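Local coordinates for protein hydrogen peroxide-inducible genes activator (PDB 6G1D) that probably senses hydrogen peroxide and switches on peroxide-inducible genes as a LysR-type transcription factor, at residues B[102-107]-B[297-302]; B[120-125]-B[129-134]; B[152-157]-B[168-173]. The protein carries 1 engineered substitution. All coordinates share one frame; numbering follows the deposited sequence.

Contact 1: B[102-107]-B[297-302]; sequences LTVGII and EQFALI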
loop_
_atom_site.group_PDB
_atom_site.type_symbol
_atom_site.label_atom_id
_atom_site.label_comp_id
_atom_site.label_asym_id
_atom_site.label_seq_id
_atom_site.Cartn_x
_atom_site.Cartn_y
_atom_site.Cartn_z
ATOM N N LEU B 102 -27.264 -6.940 -6.088
ATOM C CA LEU B 102 -26.705 -7.933 -5.198
ATOM C C LEU B 102 -25.213 -7.833 -5.419
ATOM O O LEU B 102 -24.753 -8.026 -6.530
ATOM C CB LEU B 102 -27.205 -9.329 -5.565
ATOM C CG LEU B 102 -26.712 -10.483 -4.684
ATOM C CD1 LEU B 102 -27.301 -10.371 -3.280
ATOM C CD2 LEU B 102 -27.035 -11.823 -5.324
ATOM N N THR B 103 -24.465 -7.543 -4.371
ATOM C CA THR B 103 -23.027 -7.498 -4.459
ATOM C C THR B 103 -22.481 -8.804 -3.910
ATOM O O THR B 103 -22.705 -9.150 -2.738
ATOM C CB THR B 103 -22.493 -6.284 -3.710
ATOM O OG1 THR B 103 -23.084 -5.135 -4.290
ATOM C CG2 THR B 103 -20.940 -6.188 -3.869
ATOM N N VAL B 104 -21.740 -9.520 -4.753
ATOM C CA VAL B 104 -21.220 -10.840 -4.431
ATOM C C VAL B 104 -19.694 -10.757 -4.377
ATOM O O VAL B 104 -19.049 -10.348 -5.328
ATOM C CB VAL B 104 -21.662 -11.853 -5.505
ATOM C CG1 VAL B 104 -21.175 -13.241 -5.172
ATOM C CG2 VAL B 104 -23.192 -11.890 -5.598
ATOM N N GLY B 105 -19.135 -11.116 -3.233
ATOM C CA GLY B 105 -17.694 -11.241 -3.068
ATOM C C GLY B 105 -17.324 -12.664 -3.466
ATOM O O GLY B 105 -18.046 -13.603 -3.134
ATOM N N ILE B 106 -16.216 -12.822 -4.196
ATOM C CA ILE B 106 -15.739 -14.161 -4.539
ATOM C C ILE B 106 -14.225 -14.210 -4.453
ATOM O O ILE B 106 -13.564 -13.295 -4.918
ATOM C CB ILE B 106 -16.140 -14.583 -5.960
ATOM C CG1 ILE B 106 -17.617 -14.294 -6.248
ATOM C CG2 ILE B 106 -15.828 -16.055 -6.185
ATOM C CD1 ILE B 106 -18.060 -14.587 -7.687
ATOM N N ILE B 107 -13.709 -15.307 -3.897
ATOM C CA ILE B 107 -12.268 -15.539 -3.826
ATOM C C ILE B 107 -11.633 -15.711 -5.233
ATOM O O ILE B 107 -12.287 -16.233 -6.159
ATOM C CB ILE B 107 -11.916 -16.725 -2.907
ATOM C CG1 ILE B 107 -12.517 -18.041 -3.405
ATOM C CG2 ILE B 107 -12.366 -16.453 -1.471
ATOM C CD1 ILE B 107 -12.026 -19.245 -2.647
ATOM N N GLU B 297 -30.334 -18.318 -0.264
ATOM C CA GLU B 297 -30.560 -19.740 -0.509
ATOM C C GLU B 297 -30.885 -20.026 -1.980
ATOM O O GLU B 297 -30.475 -21.058 -2.526
ATOM C CB GLU B 297 -31.706 -20.272 0.351
ATOM C CG GLU B 297 -31.599 -21.719 0.717
ATOM C CD GLU B 297 -30.579 -21.946 1.825
ATOM O OE1 GLU B 297 -30.662 -21.226 2.853
ATOM O OE2 GLU B 297 -29.715 -22.850 1.672
ATOM N N GLN B 298 -31.636 -19.129 -2.618
ATOM C CA GLN B 298 -31.876 -19.246 -4.051
ATOM C C GLN B 298 -30.598 -18.968 -4.815
ATOM O O GLN B 298 -30.321 -19.622 -5.812
ATOM C CB GLN B 298 -32.949 -18.271 -4.563
ATOM C CG GLN B 298 -34.392 -18.636 -4.310
ATOM C CD GLN B 298 -35.321 -17.453 -4.584
ATOM O OE1 GLN B 298 -35.639 -16.720 -3.661
ATOM N NE2 GLN B 298 -35.761 -17.253 -5.853
ATOM N N PHE B 299 -29.826 -17.984 -4.376
ATOM C CA PHE B 299 -28.576 -17.704 -5.043
ATOM C C PHE B 299 -27.651 -18.889 -4.944
ATOM O O PHE B 299 -26.941 -19.189 -5.893
ATOM C CB PHE B 299 -27.874 -16.450 -4.489
ATOM C CG PHE B 299 -26.787 -15.951 -5.375
ATOM C CD1 PHE B 299 -25.466 -15.862 -4.946
ATOM C CD2 PHE B 299 -27.084 -15.627 -6.678
ATOM C CE1 PHE B 299 -24.475 -15.464 -5.810
ATOM C CE2 PHE B 299 -26.083 -15.191 -7.550
ATOM C CZ PHE B 299 -24.777 -15.077 -7.099
ATOM N N ALA B 300 -27.643 -19.551 -3.781
ATOM C CA ALA B 300 -26.826 -20.754 -3.595
ATOM C C ALA B 300 -27.137 -21.821 -4.638
ATOM O O ALA B 300 -26.208 -22.483 -5.152
ATOM C CB ALA B 300 -27.021 -21.339 -2.210
ATOM N N LEU B 301 -28.425 -22.028 -4.934
ATOM C CA LEU B 301 -28.803 -23.009 -5.946
ATOM C C LEU B 301 -28.199 -22.668 -7.320
ATOM O O LEU B 301 -27.777 -23.572 -8.062
ATOM C CB LEU B 301 -30.334 -23.148 -6.048
ATOM C CG LEU B 301 -31.114 -23.719 -4.859
ATOM C CD1 LEU B 301 -32.610 -23.668 -5.228
ATOM C CD2 LEU B 301 -30.656 -25.151 -4.514
ATOM N N ILE B 302 -28.156 -21.382 -7.660
ATOM C CA ILE B 302 -27.538 -20.906 -8.885
ATOM C C ILE B 302 -26.064 -21.246 -8.922
ATOM O O ILE B 302 -25.555 -21.734 -9.932
ATOM C CB ILE B 302 -27.725 -19.377 -9.082
ATOM C CG1 ILE B 302 -29.203 -19.044 -9.257
ATOM C CG2 ILE B 302 -26.942 -18.873 -10.292
ATOM C CD1 ILE B 302 -29.514 -17.567 -9.309
#
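Leu102 and Phe299 mark the closest backbone approach, 9.9 Å between their CA atoms, so helix 293-316 meets strand 100-106 through side chains alone. Phe299 bridges the gap. Its CG is anti to the backbone N (chi1 -165°), which sends the ring off the helix toward the strand. Leu102 puts one methyl over a ring face: Leu102 CD2 stands 4.0 Å from the centroid of the Phe299 ring and only 9° off the ring normal. This is a CH-pi contact centred on the ring, not on one of its atoms. Val104 meets the far end of the ring instead. Val104 CG2 lies 3.8 Å from Phe299 CE1, in an oblique approach, and Val104 CG1 packs near the same carbon at 4.0 Å. Leu102 and Val104 are two apart on the strand, so both reach the same side of the sheet. Met118 of helix 111-125 also touches Phe299, and Leu102 leans on Leu129 of the next strand. All three touching residues are buried. The helix is therefore held to the sheet here by dispersion and CH-pi contacts, with no polar group of the three side chains to be satisfied.

Contact 2: B[120-125]-B[129-134]; sequences SIVDEE and LEPHIV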
loop_
_atom_site.group_PDB
_atom_site.type_symbol
_atom_site.label_atom_id
_atom_site.label_comp_id
_atom_site.label_asym_id
_atom_site.label_seq_id
_atom_site.Cartn_x
_atom_site.Cartn_y
_atom_site.Cartn_z
ATOM N N SER B 120 -24.541 -16.179 -16.785
ATOM C CA SER B 120 -25.442 -16.587 -17.860
ATOM C C SER B 120 -26.800 -17.072 -17.304
ATOM O O SER B 120 -27.842 -16.720 -17.847
ATOM C CB SER B 120 -24.783 -17.675 -18.738
ATOM O OG SER B 120 -25.683 -18.113 -19.718
ATOM N N ILE B 121 -26.783 -17.843 -16.216
ATOM C CA ILE B 121 -28.005 -18.256 -15.537
ATOM C C ILE B 121 -28.808 -17.058 -15.029
ATOM O O ILE B 121 -30.031 -16.982 -15.171
ATOM C CB ILE B 121 -27.696 -19.176 -14.341
ATOM C CG1 ILE B 121 -27.232 -20.535 -14.864
ATOM C CG2 ILE B 121 -28.921 -19.366 -13.451
ATOM C CD1 ILE B 121 -26.628 -21.416 -13.811
ATOM N N VAL B 122 -28.104 -16.128 -14.412
ATOM C CA VAL B 122 -28.702 -14.927 -13.872
ATOM C C VAL B 122 -29.296 -14.091 -14.990
ATOM O O VAL B 122 -30.403 -13.618 -14.863
ATOM C CB VAL B 122 -27.656 -14.124 -13.044
ATOM C CG1 VAL B 122 -27.987 -12.638 -12.937
ATOM C CG2 VAL B 122 -27.497 -14.799 -11.683
ATOM N N ASP B 123 -28.563 -13.871 -16.065
ATOM C CA ASP B 123 -29.037 -13.064 -17.191
ATOM C C ASP B 123 -30.349 -13.628 -17.786
ATOM O O ASP B 123 -31.282 -12.859 -18.062
ATOM C CB ASP B 123 -27.949 -12.953 -18.276
ATOM C CG ASP B 123 -28.446 -12.273 -19.550
ATOM O OD1 ASP B 123 -28.692 -11.044 -19.563
ATOM O OD2 ASP B 123 -28.591 -12.973 -20.558
ATOM N N GLU B 124 -30.427 -14.955 -17.934
ATOM C CA GLU B 124 -31.600 -15.610 -18.482
ATOM C C GLU B 124 -32.760 -15.769 -17.478
ATOM O O GLU B 124 -33.893 -15.492 -17.828
ATOM C CB GLU B 124 -31.206 -16.964 -19.112
ATOM C CG GLU B 124 -32.327 -17.714 -19.806
ATOM C CD GLU B 124 -31.860 -18.883 -20.674
ATOM O OE1 GLU B 124 -32.435 -19.027 -21.763
ATOM O OE2 GLU B 124 -30.939 -19.642 -20.283
ATOM N N GLU B 125 -32.482 -16.168 -16.237
ATOM C CA GLU B 125 -33.535 -16.559 -15.283
ATOM C C GLU B 125 -33.891 -15.533 -14.211
ATOM O O GLU B 125 -34.933 -15.638 -13.583
ATOM C CB GLU B 125 -33.172 -17.871 -14.597
ATOM C CG GLU B 125 -33.029 -19.009 -15.587
ATOM C CD GLU B 125 -32.563 -20.318 -14.989
ATOM O OE1 GLU B 125 -32.734 -20.555 -13.787
ATOM O OE2 GLU B 125 -32.083 -21.156 -15.759
ATOM N N LEU B 129 -32.123 -9.012 -11.651
ATOM C CA LEU B 129 -30.959 -9.007 -10.766
ATOM C C LEU B 129 -29.859 -8.145 -11.409
ATOM O O LEU B 129 -29.639 -8.238 -12.614
ATOM C CB LEU B 129 -30.431 -10.401 -10.508
ATOM C CG LEU B 129 -29.420 -10.616 -9.385
ATOM C CD1 LEU B 129 -29.997 -10.314 -8.019
ATOM C CD2 LEU B 129 -29.038 -12.092 -9.345
ATOM N N GLU B 130 -29.228 -7.293 -10.596
ATOM C CA GLU B 130 -28.139 -6.415 -11.022
ATOM C C GLU B 130 -26.901 -6.832 -10.229
ATOM O O GLU B 130 -26.616 -6.256 -9.171
ATOM C CB GLU B 130 -28.428 -4.948 -10.695
ATOM C CG GLU B 130 -29.477 -4.234 -11.513
ATOM C CD GLU B 130 -29.431 -2.708 -11.219
ATOM O OE1 GLU B 130 -28.838 -2.230 -10.185
ATOM O OE2 GLU B 130 -29.991 -1.973 -12.040
ATOM N N PRO B 131 -26.166 -7.833 -10.716
ATOM C CA PRO B 131 -25.034 -8.304 -9.928
ATOM C C PRO B 131 -23.814 -7.360 -10.001
ATOM O O PRO B 131 -23.565 -6.702 -11.004
ATOM C CB PRO B 131 -24.742 -9.688 -10.530
ATOM C CG PRO B 131 -25.250 -9.586 -11.937
ATOM C CD PRO B 131 -26.259 -8.503 -12.022
ATOM N N HIS B 132 -23.112 -7.274 -8.885
ATOM C CA HIS B 132 -21.863 -6.547 -8.750
ATOM C C HIS B 132 -20.941 -7.549 -8.100
ATOM O O HIS B 132 -21.344 -8.262 -7.178
ATOM C CB HIS B 132 -22.074 -5.299 -7.893
ATOM C CG HIS B 132 -23.014 -4.329 -8.521
ATOM N ND1 HIS B 132 -24.294 -4.116 -8.061
ATOM C CD2 HIS B 132 -22.882 -3.570 -9.632
ATOM C CE1 HIS B 132 -24.899 -3.244 -8.846
ATOM N NE2 HIS B 132 -24.064 -2.900 -9.807
ATOM N N ILE B 133 -19.730 -7.637 -8.629
ATOM C CA ILE B 133 -18.805 -8.679 -8.276
ATOM C C ILE B 133 -17.605 -8.002 -7.658
ATOM O O ILE B 133 -17.063 -7.077 -8.228
ATOM C CB ILE B 133 -18.359 -9.503 -9.514
ATOM C CG1 ILE B 133 -19.582 -10.057 -10.260
ATOM C CG2 ILE B 133 -17.434 -10.628 -9.080
ATOM C CD1 ILE B 133 -20.467 -10.982 -9.427
ATOM N N VAL B 134 -17.217 -8.459 -6.473
ATOM C CA VAL B 134 -15.993 -8.041 -5.842
ATOM C C VAL B 134 -15.102 -9.264 -5.650
ATOM O O VAL B 134 -15.435 -10.166 -4.903
ATOM C CB VAL B 134 -16.279 -7.370 -4.479
ATOM C CG1 VAL B 134 -14.980 -6.998 -3.780
ATOM C CG2 VAL B 134 -17.111 -6.117 -4.701
#
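Val122 and Leu129 are brought together by their first torsions. In Val122, CG1 is roughly anti to the backbone N (chi1 156°) and CG2 is anti to the carbonyl carbon, and both methyls reach the strand. In Leu129, CG is anti to the backbone N (chi1 -167°), and the second torsion carries CD2 in among those methyls. Leu129 CD2 is 3.8 Å from Val122 CG1 and 3.9 Å from Val122 CG2, so one methyl of the leucine meets the fork of the valine. The two side chains cross at about a right angle. The base of Leu129 joins in, with Leu129 CB 4.1 Å from Val122 CG1.

Pro131 adds a looser touch. Pro131 CG lies 4.2 Å from Val122 CG1, on the same side of the strand as Leu129. Val122 is thus the one residue of 120-125 that carries the contact. The backbones are nearest here too, with 7.1 Å between the CA atoms of Val122 and Leu129.

The packing extends beyond the two segments. Leu129 also touches Leu98, and Pro131 touches Leu119 about one turn earlier on the helix. Glu130 points its CB away from the helix, and its carboxylate forms a salt bridge with Lys92. On the strand, the backbone N of Ile133 is hydrogen-bonded to Thr232 of the second subunit, so this edge of the sheet takes part in the subunit interface.

The helix ends at Glu125, and the chain turns within three residues into strand 129-135. That strand runs parallel to strand 100-106. The contact fastens the last part of a beta-alpha-beta crossover, the recurring unit of the periplasmic-binding-protein-like fold found in LysR substrate-binding domains.

Contact 3: B[152-157]-B[168-173]; sequences VAMMAL and PLYDED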
loop_
_atom_site.group_PDB
_atom_site.type_symbol
_atom_site.label_atom_id
_atom_site.label_comp_id
_atom_site.label_asym_id
_atom_site.label_seq_id
_atom_site.Cartn_x
_atom_site.Cartn_y
_atom_site.Cartn_z
ATOM N N VAL B 152 -23.034 -11.037 0.101
ATOM C CA VAL B 152 -22.666 -12.436 0.298
ATOM C C VAL B 152 -21.225 -12.628 -0.185
ATOM O O VAL B 152 -20.736 -11.845 -0.991
ATOM C CB VAL B 152 -23.591 -13.410 -0.456
ATOM C CG1 VAL B 152 -24.966 -13.395 0.115
ATOM C CG2 VAL B 152 -23.639 -13.110 -1.937
ATOM N N ALA B 153 -20.569 -13.672 0.316
ATOM C CA ALA B 153 -19.234 -14.004 -0.130
ATOM C C ALA B 153 -19.138 -15.498 -0.411
ATOM O O ALA B 153 -19.534 -16.317 0.416
ATOM C CB ALA B 153 -18.230 -13.577 0.909
ATOM N N MET B 154 -18.524 -15.820 -1.513
ATOM C CA MET B 154 -18.284 -17.171 -1.878
ATOM C C MET B 154 -16.830 -17.501 -1.562
ATOM O O MET B 154 -15.971 -16.966 -2.141
ATOM C CB MET B 154 -18.591 -17.351 -3.345
ATOM C CG MET B 154 -18.449 -18.751 -3.860
ATOM S SD MET B 154 -18.829 -18.916 -5.606
ATOM C CE MET B 154 -17.948 -20.348 -5.938
ATOM N N MET B 155 -16.586 -18.362 -0.609
ATOM C CA MET B 155 -15.243 -18.712 -0.183
ATOM C C MET B 155 -15.198 -20.146 0.268
ATOM O O MET B 155 -16.242 -20.796 0.407
ATOM C CB MET B 155 -14.817 -17.783 0.979
ATOM C CG MET B 155 -15.588 -18.006 2.258
ATOM S SD MET B 155 -15.299 -16.638 3.437
ATOM C CE MET B 155 -16.618 -15.619 2.817
ATOM N N ALA B 156 -14.021 -20.580 0.715
ATOM C CA ALA B 156 -13.882 -21.889 1.353
ATOM C C ALA B 156 -14.400 -21.861 2.791
ATOM O O ALA B 156 -14.297 -20.844 3.490
ATOM C CB ALA B 156 -12.451 -22.366 1.308
ATOM N N LEU B 157 -15.003 -22.970 3.202
ATOM C CA LEU B 157 -15.503 -23.135 4.538
ATOM C C LEU B 157 -14.574 -24.037 5.337
ATOM O O LEU B 157 -13.906 -24.890 4.749
ATOM C CB LEU B 157 -16.881 -23.795 4.478
ATOM C CG LEU B 157 -17.969 -23.038 3.744
ATOM C CD1 LEU B 157 -19.301 -23.738 4.049
ATOM C CD2 LEU B 157 -18.020 -21.574 4.116
ATOM N N PRO B 168 -23.367 -24.403 2.705
ATOM C CA PRO B 168 -22.442 -25.255 1.954
ATOM C C PRO B 168 -22.914 -25.397 0.510
ATOM O O PRO B 168 -24.132 -25.595 0.271
ATOM C CB PRO B 168 -22.554 -26.631 2.660
ATOM C CG PRO B 168 -23.320 -26.414 3.911
ATOM C CD PRO B 168 -24.073 -25.151 3.764
ATOM N N LEU B 169 -21.999 -25.260 -0.441
ATOM C CA LEU B 169 -22.374 -25.355 -1.868
ATOM C C LEU B 169 -21.929 -26.678 -2.458
ATOM O O LEU B 169 -22.755 -27.459 -2.922
ATOM C CB LEU B 169 -21.813 -24.188 -2.661
ATOM C CG LEU B 169 -22.277 -22.791 -2.196
ATOM C CD1 LEU B 169 -21.585 -21.723 -2.988
ATOM C CD2 LEU B 169 -23.784 -22.675 -2.369
ATOM N N TYR B 170 -20.627 -26.932 -2.425
ATOM C CA TYR B 170 -20.056 -28.153 -3.000
ATOM C C TYR B 170 -18.620 -28.381 -2.513
ATOM O O TYR B 170 -17.978 -27.450 -2.024
ATOM C CB TYR B 170 -20.072 -28.061 -4.527
ATOM C CG TYR B 170 -19.467 -26.781 -5.069
ATOM C CD1 TYR B 170 -18.104 -26.642 -5.269
ATOM C CD2 TYR B 170 -20.273 -25.690 -5.381
ATOM C CE1 TYR B 170 -17.562 -25.480 -5.757
ATOM C CE2 TYR B 170 -19.725 -24.511 -5.866
ATOM C CZ TYR B 170 -18.377 -24.416 -6.062
ATOM O OH TYR B 170 -17.877 -23.250 -6.548
ATOM N N ASP B 171 -18.152 -29.613 -2.669
ATOM C CA ASP B 171 -16.734 -29.965 -2.575
ATOM C C ASP B 171 -16.109 -29.985 -3.981
ATOM O O ASP B 171 -16.623 -30.651 -4.888
ATOM C CB ASP B 171 -16.581 -31.339 -1.930
ATOM C CG ASP B 171 -16.916 -31.329 -0.482
ATOM O OD1 ASP B 171 -16.631 -30.329 0.194
ATOM O OD2 ASP B 171 -17.447 -32.339 0.026
ATOM N N GLU B 172 -15.046 -29.221 -4.157
ATOM C CA GLU B 172 -14.383 -29.108 -5.453
ATOM C C GLU B 172 -13.040 -29.800 -5.356
ATOM O O GLU B 172 -12.197 -29.407 -4.523
ATOM C CB GLU B 172 -14.161 -27.655 -5.817
ATOM C CG GLU B 172 -13.390 -27.440 -7.099
ATOM C CD GLU B 172 -13.386 -26.000 -7.557
ATOM O OE1 GLU B 172 -13.579 -25.093 -6.698
ATOM O OE2 GLU B 172 -13.172 -25.784 -8.786
ATOM N N ASP B 173 -12.818 -30.785 -6.219
ATOM C CA ASP B 173 -11.557 -31.520 -6.210
ATOM C C ASP B 173 -10.409 -30.649 -6.697
ATOM O O ASP B 173 -10.620 -29.723 -7.465
ATOM C CB ASP B 173 -11.661 -32.786 -7.070
ATOM C CG ASP B 173 -12.499 -33.881 -6.410
ATOM O OD1 ASP B 173 -12.423 -34.077 -5.155
ATOM O OD2 ASP B 173 -13.229 -34.572 -7.151
#
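The end of Met154 meets the phenol end of Tyr170, and the two side chains cross at about a right angle. The Met154 chain is fully stretched: CG is anti to the backbone N (chi1 -177°), and the rest continues extended to CE. Its methyl therefore arrives at the phenol end of the tyrosine. Met154 CE is 4.1 Å from Tyr170 CZ and comes to the ring obliquely. The modelled separation of Met154 CE from Tyr170 OH is shorter still, at 3.0 Å, which is doubtful for a methyl beside an oxygen. The tyrosine swings its ring back toward the methionine by placing CG between its own backbone N and carbonyl carbon (chi1 51°). On its way to the tyrosine, Met154 also passes Leu169, with Leu169 CD1 4.4 Å from Met154 CG.

Strands 152-156 and 164-179 are not neighbours in the mixed sheet. Strand 267-287 runs between them, antiparallel to both, and the side chains of Met154 and Tyr170 both touch its Ile282. Leu169 and Tyr170 face Ile282 together, which makes a classic beta bulge. Leu169 has the helical backbone turn expected at the first bulge position (psi -60°). The bulge puts two consecutive residues, Leu169 and Tyr170, within reach of the methionine.

Toward the surface, Leu157 lies against Pro168. Leu157 CD1 is 4.1 Å from Pro168 CA, so the leucine meets the backbone side of the proline. Helix 293-316 packs on the same strand: Leu169 touches Ala300 and Leu303, the Tyr170 ring stacks with that of Phe307, and the Leu169 carbonyl accepts a hydrogen bond from Gln304.

How the contacts relate
Of the segments in contact, strand 100-106 comes first from the N terminus and opens the longest loop. Contact 1 closes it some 190 residues later, at helix 293-316. Contacts 2 and 3 are both nested inside that loop, in series: contact 2 closes before contact 3 opens. Contact 2 spans a short turn from helix 111-125 to strand 129-135. Contact 3 closes the short loop that leads from strand 152-156 into strand 164-179. Strand 100-106 links them, lying between strands 129-135 and 152-156: Val104 N probably bonds to His132 O, and Gly105 to Val152 and Met154. The late helix also ties both, packing Ile302 on Ile121 and resting on strand 164-179. Contacts 2 and 3 do not touch; their centres are about 18 Å apart.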